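Peroxidase (Cellulomonas bogoriensis 69B4 = DSM 16987, PDB 6QZO) probably uses hydrogen peroxide to oxidise its substrates at a bound heme b, as a member of the DyP-type peroxidase family. Local coordinates at residues D288-I293 / A349-E354; P274-L279 / H292-R297; F129-L134 / T356-S361. All coordinates share one frame; numbering follows the deposited sequence.

In the fold
Contacts 1 and 2 meet at helix 292-296, which carries the axial heme ligand His292; their centres are about 10 Å apart. Contact 1 supports the iron-bound imidazole from 349-354, while contact 2 covers the outward side of the same helix with 274-279. They also touch directly: Arg294 NE lies 2.9 Å from Asp288 O, and Arg295 NE 2.8 Å from Ala349 O. Contact 3, centred about 16 Å from contact 1, ties 129-134 to the strand that follows 349-354, and Ile131 CG2 packs 3.7 Å from Asn353 ND2. It brings the N-terminal half of the peroxidase against the C-terminal half, the nearest atoms of the Ile131 side chain and the heme about 6 Å apart.

Contact 1: D288-I293 / A349-E354; sequences DLEAHI and ADLLNE. With HEM (protoporphyrin IX containing Fe), chain I.
Ala349, the first residue to leave helical geometry after helix 340-348, sets its CB against the carboxylate end of Glu290, 3.7 Å from OE2; a small methyl packs alongside that extended chain. Asp350 follows and carries the polar centre of the contact. Its CG lies anti to the backbone N (chi1 -176°), which swings the carboxylate toward the heme ligand His292. His292 ND1 donates to Asp350 OD2 at 2.7 Å, nearly straight at 164°. The oxygen is met on its syn side, and imidazole and carboxylate are almost coplanar, 17° apart. The other oxygen, OD1, accepts from Leu352 N above the carboxylate plane, an Asx turn that fixes the acid's rotation. An asparagine here would probably put an amide of no net charge opposite ND1, weakening the hold on the imidazole and leaving its N-H without a carboxylate mate. Leu351 N gives a 2.9 Å hydrogen bond to Glu290 O, joining the two backbones, while its branched side chain spans the turn at 288-291: CG packs on Glu290 CB and CD1 reaches Asp288 OD1 at 3.8 Å. That same OD1 accepts from Glu290 N in a second Asx turn. Leu352 closes the contact with a CH-pi approach, CD2 lying over one face of the His292 ring, 3.6 Å from its centroid. CD2 also sits 3.6 Å from HEM C2B, so an apolar branch suits the angle between imidazole and porphyrin. On the far side of the imidazole, NE2 binds the heme iron at 2.1 Å. This is the proximal histidine-aspartate pair of heme peroxidases: the acceptor at ND1 fixes the ring's rotation and probably lends the imidazole some imidazolate character, making it a stronger electron donor to iron.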
loop_
_atom_site.group_PDB
_atom_site.type_symbol
_atom_site.label_atom_id
_atom_site.label_comp_id
_atom_site.label_asym_id
_atom_site.label_seq_id
_atom_site.Cartn_x
_atom_site.Cartn_y
_atom_site.Cartn_z
ATOM N N ASP A 288 14.303 -3.765 32.058
ATOM C CA ASP A 288 14.263 -5.217 32.372
ATOM C C ASP A 288 15.524 -5.891 31.812
ATOM O O ASP A 288 16.055 -5.414 30.776
ATOM C CB ASP A 288 12.984 -5.843 31.813
ATOM C CG ASP A 288 12.619 -7.166 32.455
ATOM O OD1 ASP A 288 13.185 -8.188 32.033
ATOM O OD2 ASP A 288 11.792 -7.160 33.398
ATOM N N LEU A 289 15.969 -6.972 32.453
ATOM C CA LEU A 289 17.143 -7.781 32.018
ATOM C C LEU A 289 16.883 -8.354 30.621
ATOM O O LEU A 289 17.861 -8.624 29.913
ATOM C CB LEU A 289 17.421 -8.908 33.026
ATOM C CG LEU A 289 18.153 -8.519 34.310
ATOM C CD1 LEU A 289 18.420 -9.748 35.178
ATOM C CD2 LEU A 289 19.470 -7.802 34.029
ATOM N N GLU A 290 15.613 -8.511 30.231
ATOM C CA GLU A 290 15.185 -9.149 28.957
ATOM C C GLU A 290 14.451 -8.139 28.067
ATOM O O GLU A 290 13.822 -8.558 27.092
ATOM C CB GLU A 290 14.327 -10.367 29.293
ATOM C CG GLU A 290 15.160 -11.504 29.864
ATOM C CD GLU A 290 14.401 -12.764 30.209
ATOM O OE1 GLU A 290 13.144 -12.704 30.270
ATOM O OE2 GLU A 290 15.067 -13.799 30.362
ATOM N N ALA A 291 14.553 -6.852 28.383
ATOM C CA ALA A 291 14.003 -5.726 27.587
ATOM C C ALA A 291 14.715 -5.698 26.231
ATOM O O ALA A 291 15.938 -5.938 26.207
ATOM C CB ALA A 291 14.181 -4.422 28.313
ATOM N N HIS A 292 13.978 -5.393 25.164
ATOM C CA HIS A 292 14.457 -5.469 23.762
ATOM C C HIS A 292 15.779 -4.706 23.621
ATOM O O HIS A 292 16.703 -5.240 23.004
ATOM C CB HIS A 292 13.373 -4.963 22.792
ATOM C CG HIS A 292 13.726 -5.099 21.345
ATOM N ND1 HIS A 292 13.972 -6.320 20.755
ATOM C CD2 HIS A 292 13.862 -4.168 20.366
ATOM C CE1 HIS A 292 14.257 -6.138 19.475
ATOM N NE2 HIS A 292 14.191 -4.817 19.200
ATOM N N ILE A 293 15.855 -3.484 24.139
ATOM C CA ILE A 293 16.993 -2.574 23.818
ATOM C C ILE A 293 18.204 -2.962 24.673
ATOM O O ILE A 293 19.325 -2.558 24.319
ATOM C CB ILE A 293 16.610 -1.090 23.986
ATOM C CG1 ILE A 293 16.409 -0.697 25.452
ATOM C CG2 ILE A 293 15.407 -0.761 23.123
ATOM C CD1 ILE A 293 16.408 0.787 25.678
ATOM N N ALA A 349 16.958 -14.715 24.686
ATOM C CA ALA A 349 16.018 -14.007 25.584
ATOM C C ALA A 349 15.683 -12.614 25.043
ATOM O O ALA A 349 16.603 -11.830 24.784
ATOM C CB ALA A 349 16.592 -13.924 26.982
ATOM N N ASP A 350 14.388 -12.329 24.914
ATOM C CA ASP A 350 13.821 -10.998 24.575
ATOM C C ASP A 350 12.321 -11.036 24.891
ATOM O O ASP A 350 11.636 -11.902 24.338
ATOM C CB ASP A 350 14.096 -10.632 23.111
ATOM C CG ASP A 350 13.634 -9.238 22.734
ATOM O OD1 ASP A 350 13.082 -8.539 23.608
ATOM O OD2 ASP A 350 13.804 -8.861 21.561
ATOM N N LEU A 351 11.831 -10.138 25.752
ATOM C CA LEU A 351 10.390 -10.082 26.138
ATOM C C LEU A 351 9.520 -9.919 24.880
ATOM O O LEU A 351 8.432 -10.512 24.820
ATOM C CB LEU A 351 10.183 -8.921 27.111
ATOM C CG LEU A 351 10.714 -9.134 28.529
ATOM C CD1 LEU A 351 10.478 -7.873 29.351
ATOM C CD2 LEU A 351 10.071 -10.353 29.197
ATOM N N LEU A 352 10.011 -9.165 23.897
ATOM C CA LEU A 352 9.321 -8.832 22.624
ATOM C C LEU A 352 8.988 -10.104 21.823
ATOM O O LEU A 352 8.001 -10.073 21.060
ATOM C CB LEU A 352 10.231 -7.904 21.814
ATOM C CG LEU A 352 9.638 -7.359 20.515
ATOM C CD1 LEU A 352 8.393 -6.536 20.790
ATOM C CD2 LEU A 352 10.640 -6.523 19.760
ATOM N N ASN A 353 9.775 -11.174 21.980
ATOM C CA ASN A 353 9.560 -12.462 21.262
ATOM C C ASN A 353 8.176 -13.035 21.561
ATOM O O ASN A 353 7.757 -13.913 20.792
ATOM C CB ASN A 353 10.604 -13.524 21.635
ATOM C CG ASN A 353 11.949 -13.260 21.010
ATOM O OD1 ASN A 353 12.050 -12.580 19.987
ATOM N ND2 ASN A 353 12.993 -13.784 21.624
ATOM N N GLU A 354 7.513 -12.604 22.649
ATOM C CA GLU A 354 6.182 -13.144 23.035
ATOM C C GLU A 354 5.086 -12.580 22.113
ATOM O O GLU A 354 4.009 -13.189 22.067
ATOM C CB GLU A 354 5.904 -12.868 24.514
ATOM C CG GLU A 354 4.612 -13.511 25.039
ATOM C CD GLU A 354 4.492 -13.531 26.563
ATOM O OE1 GLU A 354 5.550 -13.343 27.253
ATOM O OE2 GLU A 354 3.356 -13.746 27.082
HETATM C CHA HEM I . 15.610 -1.126 18.898
HETATM C CHB HEM I . 11.161 -2.580 17.780
HETATM C CHC HEM I . 12.979 -6.618 15.848
HETATM C CHD HEM I . 17.449 -4.974 16.595
HETATM C C1A HEM I . 14.249 -1.199 18.782
HETATM C C2A HEM I . 13.340 -0.273 19.373
HETATM C C3A HEM I . 12.088 -0.698 19.066
HETATM C C4A HEM I . 12.222 -1.854 18.267
HETATM C CMA HEM I . 10.774 -0.060 19.473
HETATM C CAA HEM I . 13.688 0.925 20.238
HETATM C CBA HEM I . 13.906 2.215 19.447
HETATM C CGA HEM I . 15.198 2.127 18.702
HETATM O O1A HEM I . 15.151 1.697 17.516
HETATM O O2A HEM I . 16.276 2.462 19.268
HETATM C C1B HEM I . 11.301 -3.817 17.161
HETATM C C2B HEM I . 10.175 -4.568 16.727
HETATM C C3B HEM I . 10.675 -5.725 16.179
HETATM C C4B HEM I . 12.134 -5.624 16.316
HETATM C CMB HEM I . 8.713 -4.146 16.839
HETATM C CAB HEM I . 9.994 -6.845 15.500
HETATM C CBB HEM I . 8.724 -6.805 15.098
HETATM C C1C HEM I . 14.352 -6.532 15.864
HETATM C C2C HEM I . 15.200 -7.523 15.371
HETATM C C3C HEM I . 16.493 -7.097 15.568
HETATM C C4C HEM I . 16.415 -5.794 16.202
HETATM C CMC HEM I . 14.844 -8.841 14.739
HETATM C CAC HEM I . 17.564 -8.015 15.098
HETATM C CBC HEM I . 18.849 -7.800 15.178
HETATM C C1D HEM I . 17.282 -3.766 17.303
HETATM C C2D HEM I . 18.427 -2.942 17.733
HETATM C C3D HEM I . 17.920 -1.884 18.390
HETATM C C4D HEM I . 16.459 -2.069 18.340
HETATM C CMD HEM I . 19.915 -3.187 17.552
HETATM C CAD HEM I . 18.714 -0.742 19.036
HETATM C CBD HEM I . 19.060 -1.078 20.501
HETATM C CGD HEM I . 19.899 -0.039 21.237
HETATM O O1D HEM I . 21.135 0.020 21.063
HETATM O O2D HEM I . 19.378 0.762 22.064
HETATM N NA HEM I . 13.549 -2.157 18.110
HETATM N NB HEM I . 12.431 -4.476 16.906
HETATM N NC HEM I . 15.080 -5.497 16.372
HETATM N ND HEM I . 16.135 -3.194 17.694
HETATM FE FE HEM I . 14.373 -3.806 17.380
#

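Contact 2: P274-L279 / H292-R297; sequences PDLEAL and HIRRAR. With HEM (protoporphyrin IX containing Fe), chain I.
The outer flank of the proximal heme helix, 292-296, is covered here by the loop 274-279. The polar link runs from Arg294 to the backbone carbonyl of Leu276: NH2 donates to O at 2.9 Å and 159°, and NH1 adds a weak bond of 3.3 Å to the same oxygen, which lies at the guanidinium edge, in its plane. A bend at chi3 (-74°) turns the otherwise extended arginine chain to reach it. Leu276 also lays CD2 over the centre of one guanidinium face, 3.8 Å above the plane, so one residue meets both edge and face of the flat cation. Its other branch, CD1, packs against Arg297 CD at 3.5 Å; the long aliphatic part of that arginine serves as an apolar surface. Nearer the heme, Pro274 CG touches Ile293 CD1 at 3.9 Å, while Ile293 CG2 lies 3.8 Å from HEM CAA, so this isoleucine spans from loop to cofactor. Arg294 also bonds to the carbonyls of Ile287 and Asp288, holding the chain just before the helix. Around helix 292-296, helix 248-255 packs on His292 and Ile293, and helix 340-348 on His292, Arg295 and Ala296.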
loop_
_atom_site.group_PDB
_atom_site.type_symbol
_atom_site.label_atom_id
_atom_site.label_comp_id
_atom_site.label_asym_id
_atom_site.label_seq_id
_atom_site.Cartn_x
_atom_site.Cartn_y
_atom_site.Cartn_z
ATOM N N PRO A 274 20.102 5.267 27.402
ATOM C CA PRO A 274 19.542 4.352 28.392
ATOM C C PRO A 274 20.556 4.082 29.514
ATOM O O PRO A 274 21.694 3.865 29.209
ATOM C CB PRO A 274 19.252 3.070 27.596
ATOM C CG PRO A 274 19.195 3.524 26.147
ATOM C CD PRO A 274 20.141 4.696 26.049
ATOM N N ASP A 275 20.114 4.116 30.773
ATOM C CA ASP A 275 20.946 3.778 31.958
ATOM C C ASP A 275 20.621 2.338 32.378
ATOM O O ASP A 275 19.682 2.137 33.158
ATOM C CB ASP A 275 20.753 4.802 33.075
ATOM C CG ASP A 275 21.718 4.591 34.232
ATOM O OD1 ASP A 275 22.447 3.584 34.204
ATOM O OD2 ASP A 275 21.731 5.413 35.164
ATOM N N LEU A 276 21.412 1.383 31.890
ATOM C CA LEU A 276 21.209 -0.073 32.091
ATOM C C LEU A 276 21.724 -0.501 33.468
ATOM O O LEU A 276 21.526 -1.679 33.809
ATOM C CB LEU A 276 21.930 -0.827 30.971
ATOM C CG LEU A 276 21.395 -0.554 29.565
ATOM C CD1 LEU A 276 22.227 -1.291 28.519
ATOM C CD2 LEU A 276 19.912 -0.946 29.438
ATOM N N GLU A 277 22.324 0.410 34.234
ATOM C CA GLU A 277 22.811 0.123 35.616
ATOM C C GLU A 277 21.759 0.570 36.643
ATOM O O GLU A 277 21.915 0.194 37.817
ATOM C CB GLU A 277 24.146 0.815 35.911
ATOM C CG GLU A 277 25.157 0.754 34.777
ATOM C CD GLU A 277 25.522 -0.643 34.311
ATOM O OE1 GLU A 277 25.712 -1.528 35.186
ATOM O OE2 GLU A 277 25.604 -0.847 33.068
ATOM N N ALA A 278 20.738 1.323 36.216
ATOM C CA ALA A 278 19.741 1.976 37.102
ATOM C C ALA A 278 18.825 0.936 37.753
ATOM O O ALA A 278 18.277 0.095 37.028
ATOM C CB ALA A 278 18.935 2.992 36.325
ATOM N N LEU A 279 18.674 1.007 39.076
ATOM C CA LEU A 279 17.773 0.139 39.879
ATOM C C LEU A 279 16.622 0.989 40.435
ATOM O O LEU A 279 16.808 2.211 40.607
ATOM C CB LEU A 279 18.568 -0.534 41.006
ATOM C CG LEU A 279 19.612 -1.569 40.561
ATOM C CD1 LEU A 279 20.643 -0.996 39.612
ATOM C CD2 LEU A 279 20.290 -2.210 41.769
ATOM N N HIS A 292 13.978 -5.393 25.164
ATOM C CA HIS A 292 14.457 -5.469 23.762
ATOM C C HIS A 292 15.779 -4.706 23.621
ATOM O O HIS A 292 16.703 -5.240 23.004
ATOM C CB HIS A 292 13.373 -4.963 22.792
ATOM C CG HIS A 292 13.726 -5.099 21.345
ATOM N ND1 HIS A 292 13.972 -6.320 20.755
ATOM C CD2 HIS A 292 13.862 -4.168 20.366
ATOM C CE1 HIS A 292 14.257 -6.138 19.475
ATOM N NE2 HIS A 292 14.191 -4.817 19.200
ATOM N N ILE A 293 15.855 -3.484 24.139
ATOM C CA ILE A 293 16.993 -2.574 23.818
ATOM C C ILE A 293 18.204 -2.962 24.673
ATOM O O ILE A 293 19.325 -2.558 24.319
ATOM C CB ILE A 293 16.610 -1.090 23.986
ATOM C CG1 ILE A 293 16.409 -0.697 25.452
ATOM C CG2 ILE A 293 15.407 -0.761 23.123
ATOM C CD1 ILE A 293 16.408 0.787 25.678
ATOM N N ARG A 294 17.995 -3.693 25.762
ATOM C CA ARG A 294 19.121 -4.240 26.558
ATOM C C ARG A 294 19.722 -5.412 25.777
ATOM O O ARG A 294 20.938 -5.443 25.620
ATOM C CB ARG A 294 18.656 -4.661 27.954
ATOM C CG ARG A 294 19.769 -5.209 28.829
ATOM C CD ARG A 294 19.231 -5.758 30.131
ATOM N NE ARG A 294 18.844 -4.696 31.040
ATOM C CZ ARG A 294 19.683 -4.006 31.812
ATOM N NH1 ARG A 294 20.987 -4.250 31.773
ATOM N NH2 ARG A 294 19.216 -3.058 32.617
ATOM N N ARG A 295 18.880 -6.322 25.298
ATOM C CA ARG A 295 19.311 -7.583 24.643
ATOM C C ARG A 295 19.851 -7.292 23.233
ATOM O O ARG A 295 20.679 -8.085 22.762
ATOM C CB ARG A 295 18.146 -8.579 24.613
ATOM C CG ARG A 295 17.674 -9.009 25.988
ATOM C CD ARG A 295 18.720 -9.808 26.732
ATOM N NE ARG A 295 18.993 -11.073 26.062
ATOM C CZ ARG A 295 20.000 -11.888 26.358
ATOM N NH1 ARG A 295 20.859 -11.570 27.315
ATOM N NH2 ARG A 295 20.159 -12.997 25.671
ATOM N N ALA A 296 19.399 -6.207 22.597
ATOM C CA ALA A 296 19.713 -5.862 21.189
ATOM C C ALA A 296 20.942 -4.951 21.118
ATOM O O ALA A 296 21.563 -4.882 20.032
ATOM C CB ALA A 296 18.520 -5.215 20.546
ATOM N N ARG A 297 21.284 -4.300 22.229
ATOM C CA ARG A 297 22.440 -3.373 22.338
ATOM C C ARG A 297 23.704 -4.075 21.826
ATOM O O ARG A 297 23.855 -5.279 22.012
ATOM C CB ARG A 297 22.610 -2.918 23.792
ATOM C CG ARG A 297 23.574 -1.757 23.946
ATOM C CD ARG A 297 23.859 -1.366 25.373
ATOM N NE ARG A 297 24.768 -0.230 25.358
ATOM C CZ ARG A 297 24.406 1.055 25.501
ATOM N NH1 ARG A 297 23.127 1.387 25.657
ATOM N NH2 ARG A 297 25.327 2.007 25.471
HETATM C CHA HEM I . 15.610 -1.126 18.898
HETATM C CHB HEM I . 11.161 -2.580 17.780
HETATM C CHC HEM I . 12.979 -6.618 15.848
HETATM C CHD HEM I . 17.449 -4.974 16.595
HETATM C C1A HEM I . 14.249 -1.199 18.782
HETATM C C2A HEM I . 13.340 -0.273 19.373
HETATM C C3A HEM I . 12.088 -0.698 19.066
HETATM C C4A HEM I . 12.222 -1.854 18.267
HETATM C CMA HEM I . 10.774 -0.060 19.473
HETATM C CAA HEM I . 13.688 0.925 20.238
HETATM C CBA HEM I . 13.906 2.215 19.447
HETATM C CGA HEM I . 15.198 2.127 18.702
HETATM O O1A HEM I . 15.151 1.697 17.516
HETATM O O2A HEM I . 16.276 2.462 19.268
HETATM C C1B HEM I . 11.301 -3.817 17.161
HETATM C C2B HEM I . 10.175 -4.568 16.727
HETATM C C3B HEM I . 10.675 -5.725 16.179
HETATM C C4B HEM I . 12.134 -5.624 16.316
HETATM C CMB HEM I . 8.713 -4.146 16.839
HETATM C CAB HEM I . 9.994 -6.845 15.500
HETATM C CBB HEM I . 8.724 -6.805 15.098
HETATM C C1C HEM I . 14.352 -6.532 15.864
HETATM C C2C HEM I . 15.200 -7.523 15.371
HETATM C C3C HEM I . 16.493 -7.097 15.568
HETATM C C4C HEM I . 16.415 -5.794 16.202
HETATM C CMC HEM I . 14.844 -8.841 14.739
HETATM C CAC HEM I . 17.564 -8.015 15.098
HETATM C CBC HEM I . 18.849 -7.800 15.178
HETATM C C1D HEM I . 17.282 -3.766 17.303
HETATM C C2D HEM I . 18.427 -2.942 17.733
HETATM C C3D HEM I . 17.920 -1.884 18.390
HETATM C C4D HEM I . 16.459 -2.069 18.340
HETATM C CMD HEM I . 19.915 -3.187 17.552
HETATM C CAD HEM I . 18.714 -0.742 19.036
HETATM C CBD HEM I . 19.060 -1.078 20.501
HETATM C CGD HEM I . 19.899 -0.039 21.237
HETATM O O1D HEM I . 21.135 0.020 21.063
HETATM O O2D HEM I . 19.378 0.762 22.064
HETATM N NA HEM I . 13.549 -2.157 18.110
HETATM N NB HEM I . 12.431 -4.476 16.906
HETATM N NC HEM I . 15.080 -5.497 16.372
HETATM N ND HEM I . 16.135 -3.194 17.694
HETATM FE FE HEM I . 14.373 -3.806 17.380
#

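Contact 3: F129-L134 / T356-S361; sequences FGIDRL and TFPVGS
Segment 129-134 passes the first residues of strand 356-366; the touching parts, 131-134 and 357-361, run 48° apart end to end and are joined by one backbone hydrogen bond from Arg133 N to Pro358 O (2.8 Å). The strand is an outer member, within this chain, of the four-stranded antiparallel sheet of the C-terminal half of the dimeric alpha-beta barrel (ferredoxin-like) fold, and it carries a classic beta bulge at Val359 and Gly360 opposite Arg235. The other segment belongs to the N-terminal half, which makes this a seam between the two.

Pro358 is the hub. With no N-H to donate, it bonds through its O, while its ring offers apolar carbons to the type I turn at 129-132: CG meets Ile131 CD1 at 3.9 Å, the two side chains crossing at about a right angle, and CD lies 3.2 Å from Ile131 O. Asp132 brings OD1 to the same CG, but its charge is answered by a salt bridge to Arg234; its OD2 accepts from Phe129 N and steadies the turn. Leu134 stretches along the bulge, where its methyl packs on the backbone, CD2 reaching 3.6 Å from Gly360 N. It also packs on Ser361 CB, whose OG is bonded to Arg234.

Arg133 lays the start of its side chain beside the Phe357 ring, CG 3.9 Å from CD2. A bend at chi2 (-31°) then turns the chain back over its own turn, where NH1 donates to Gly130 O, in the carbonyl plane, and to Asp132 O from above that carbonyl's plane at 3.1 Å.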
loop_
_atom_site.group_PDB
_atom_site.type_symbol
_atom_site.label_atom_id
_atom_site.label_comp_id
_atom_site.label_asym_id
_atom_site.label_seq_id
_atom_site.Cartn_x
_atom_site.Cartn_y
_atom_site.Cartn_z
ATOM N N PHE A 129 16.809 -20.274 14.207
ATOM C CA PHE A 129 16.583 -19.811 15.598
ATOM C C PHE A 129 15.296 -20.449 16.122
ATOM O O PHE A 129 14.372 -20.656 15.311
ATOM C CB PHE A 129 16.535 -18.284 15.637
ATOM C CG PHE A 129 17.832 -17.652 15.206
ATOM C CD1 PHE A 129 18.931 -17.707 16.041
ATOM C CD2 PHE A 129 17.970 -17.037 13.966
ATOM C CE1 PHE A 129 20.149 -17.187 15.639
ATOM C CE2 PHE A 129 19.177 -16.467 13.590
ATOM C CZ PHE A 129 20.268 -16.551 14.426
ATOM N N GLY A 130 15.242 -20.754 17.420
ATOM C CA GLY A 130 14.036 -21.283 18.098
ATOM C C GLY A 130 12.787 -20.454 17.792
ATOM O O GLY A 130 11.713 -21.040 17.644
ATOM N N ILE A 131 12.930 -19.134 17.682
ATOM C CA ILE A 131 11.796 -18.177 17.479
ATOM C C ILE A 131 11.300 -18.204 16.029
ATOM O O ILE A 131 10.178 -17.728 15.808
ATOM C CB ILE A 131 12.201 -16.753 17.893
ATOM C CG1 ILE A 131 13.434 -16.258 17.138
ATOM C CG2 ILE A 131 12.391 -16.686 19.403
ATOM C CD1 ILE A 131 13.565 -14.750 17.105
ATOM N N ASP A 132 12.086 -18.735 15.093
ATOM C CA ASP A 132 11.756 -18.748 13.640
ATOM C C ASP A 132 10.433 -19.469 13.393
ATOM O O ASP A 132 10.310 -20.594 13.846
ATOM C CB ASP A 132 12.851 -19.451 12.823
ATOM C CG ASP A 132 14.110 -18.640 12.627
ATOM O OD1 ASP A 132 14.094 -17.442 13.001
ATOM O OD2 ASP A 132 15.086 -19.214 12.068
ATOM N N ARG A 133 9.510 -18.838 12.668
ATOM C CA ARG A 133 8.319 -19.492 12.060
ATOM C C ARG A 133 8.388 -19.281 10.554
ATOM O O ARG A 133 7.390 -18.858 9.976
ATOM C CB ARG A 133 6.985 -18.900 12.555
ATOM C CG ARG A 133 6.525 -19.146 13.966
ATOM C CD ARG A 133 6.960 -20.478 14.559
ATOM N NE ARG A 133 6.745 -20.617 15.992
ATOM C CZ ARG A 133 7.670 -20.894 16.935
ATOM N NH1 ARG A 133 8.957 -21.037 16.635
ATOM N NH2 ARG A 133 7.282 -21.006 18.197
ATOM N N LEU A 134 9.544 -19.567 9.944
ATOM C CA LEU A 134 9.872 -19.138 8.561
ATOM C C LEU A 134 8.989 -19.861 7.555
ATOM O O LEU A 134 8.966 -21.107 7.560
ATOM C CB LEU A 134 11.356 -19.382 8.281
ATOM C CG LEU A 134 12.328 -18.540 9.112
ATOM C CD1 LEU A 134 13.757 -18.853 8.734
ATOM C CD2 LEU A 134 12.033 -17.054 8.964
ATOM N N THR A 356 5.961 -11.027 18.781
ATOM C CA THR A 356 6.533 -10.957 17.420
ATOM C C THR A 356 7.016 -12.354 17.037
ATOM O O THR A 356 7.277 -13.137 17.948
ATOM C CB THR A 356 7.698 -9.961 17.346
ATOM O OG1 THR A 356 8.737 -10.497 18.158
ATOM C CG2 THR A 356 7.334 -8.564 17.803
ATOM N N PHE A 357 7.126 -12.647 15.740
ATOM C CA PHE A 357 7.729 -13.906 15.246
ATOM C C PHE A 357 8.179 -13.727 13.803
ATOM O O PHE A 357 7.480 -13.141 12.992
ATOM C CB PHE A 357 6.805 -15.103 15.497
ATOM C CG PHE A 357 5.396 -15.023 14.952
ATOM C CD1 PHE A 357 4.358 -14.530 15.728
ATOM C CD2 PHE A 357 5.101 -15.518 13.688
ATOM C CE1 PHE A 357 3.067 -14.461 15.219
ATOM C CE2 PHE A 357 3.799 -15.473 13.188
ATOM C CZ PHE A 357 2.780 -14.942 13.952
ATOM N N PRO A 358 9.405 -14.193 13.446
ATOM C CA PRO A 358 9.893 -14.086 12.074
ATOM C C PRO A 358 9.175 -15.100 11.179
ATOM O O PRO A 358 9.132 -16.260 11.544
ATOM C CB PRO A 358 11.391 -14.424 12.188
ATOM C CG PRO A 358 11.685 -14.496 13.665
ATOM C CD PRO A 358 10.379 -14.859 14.331
ATOM N N VAL A 359 8.636 -14.638 10.048
ATOM C CA VAL A 359 7.931 -15.512 9.058
ATOM C C VAL A 359 8.684 -15.518 7.719
ATOM O O VAL A 359 8.298 -16.321 6.849
ATOM C CB VAL A 359 6.451 -15.122 8.901
ATOM C CG1 VAL A 359 5.701 -15.360 10.205
ATOM C CG2 VAL A 359 6.259 -13.688 8.427
ATOM N N GLY A 360 9.741 -14.718 7.579
ATOM C CA GLY A 360 10.563 -14.665 6.359
ATOM C C GLY A 360 11.984 -14.237 6.658
ATOM O O GLY A 360 12.153 -13.359 7.518
ATOM N N SER A 361 12.959 -14.830 5.954
ATOM C CA SER A 361 14.404 -14.530 6.106
ATOM C C SER A 361 15.099 -14.616 4.748
ATOM O O SER A 361 14.970 -15.671 4.045
ATOM C CB SER A 361 15.071 -15.448 7.092
ATOM O OG SER A 361 16.300 -14.864 7.541
#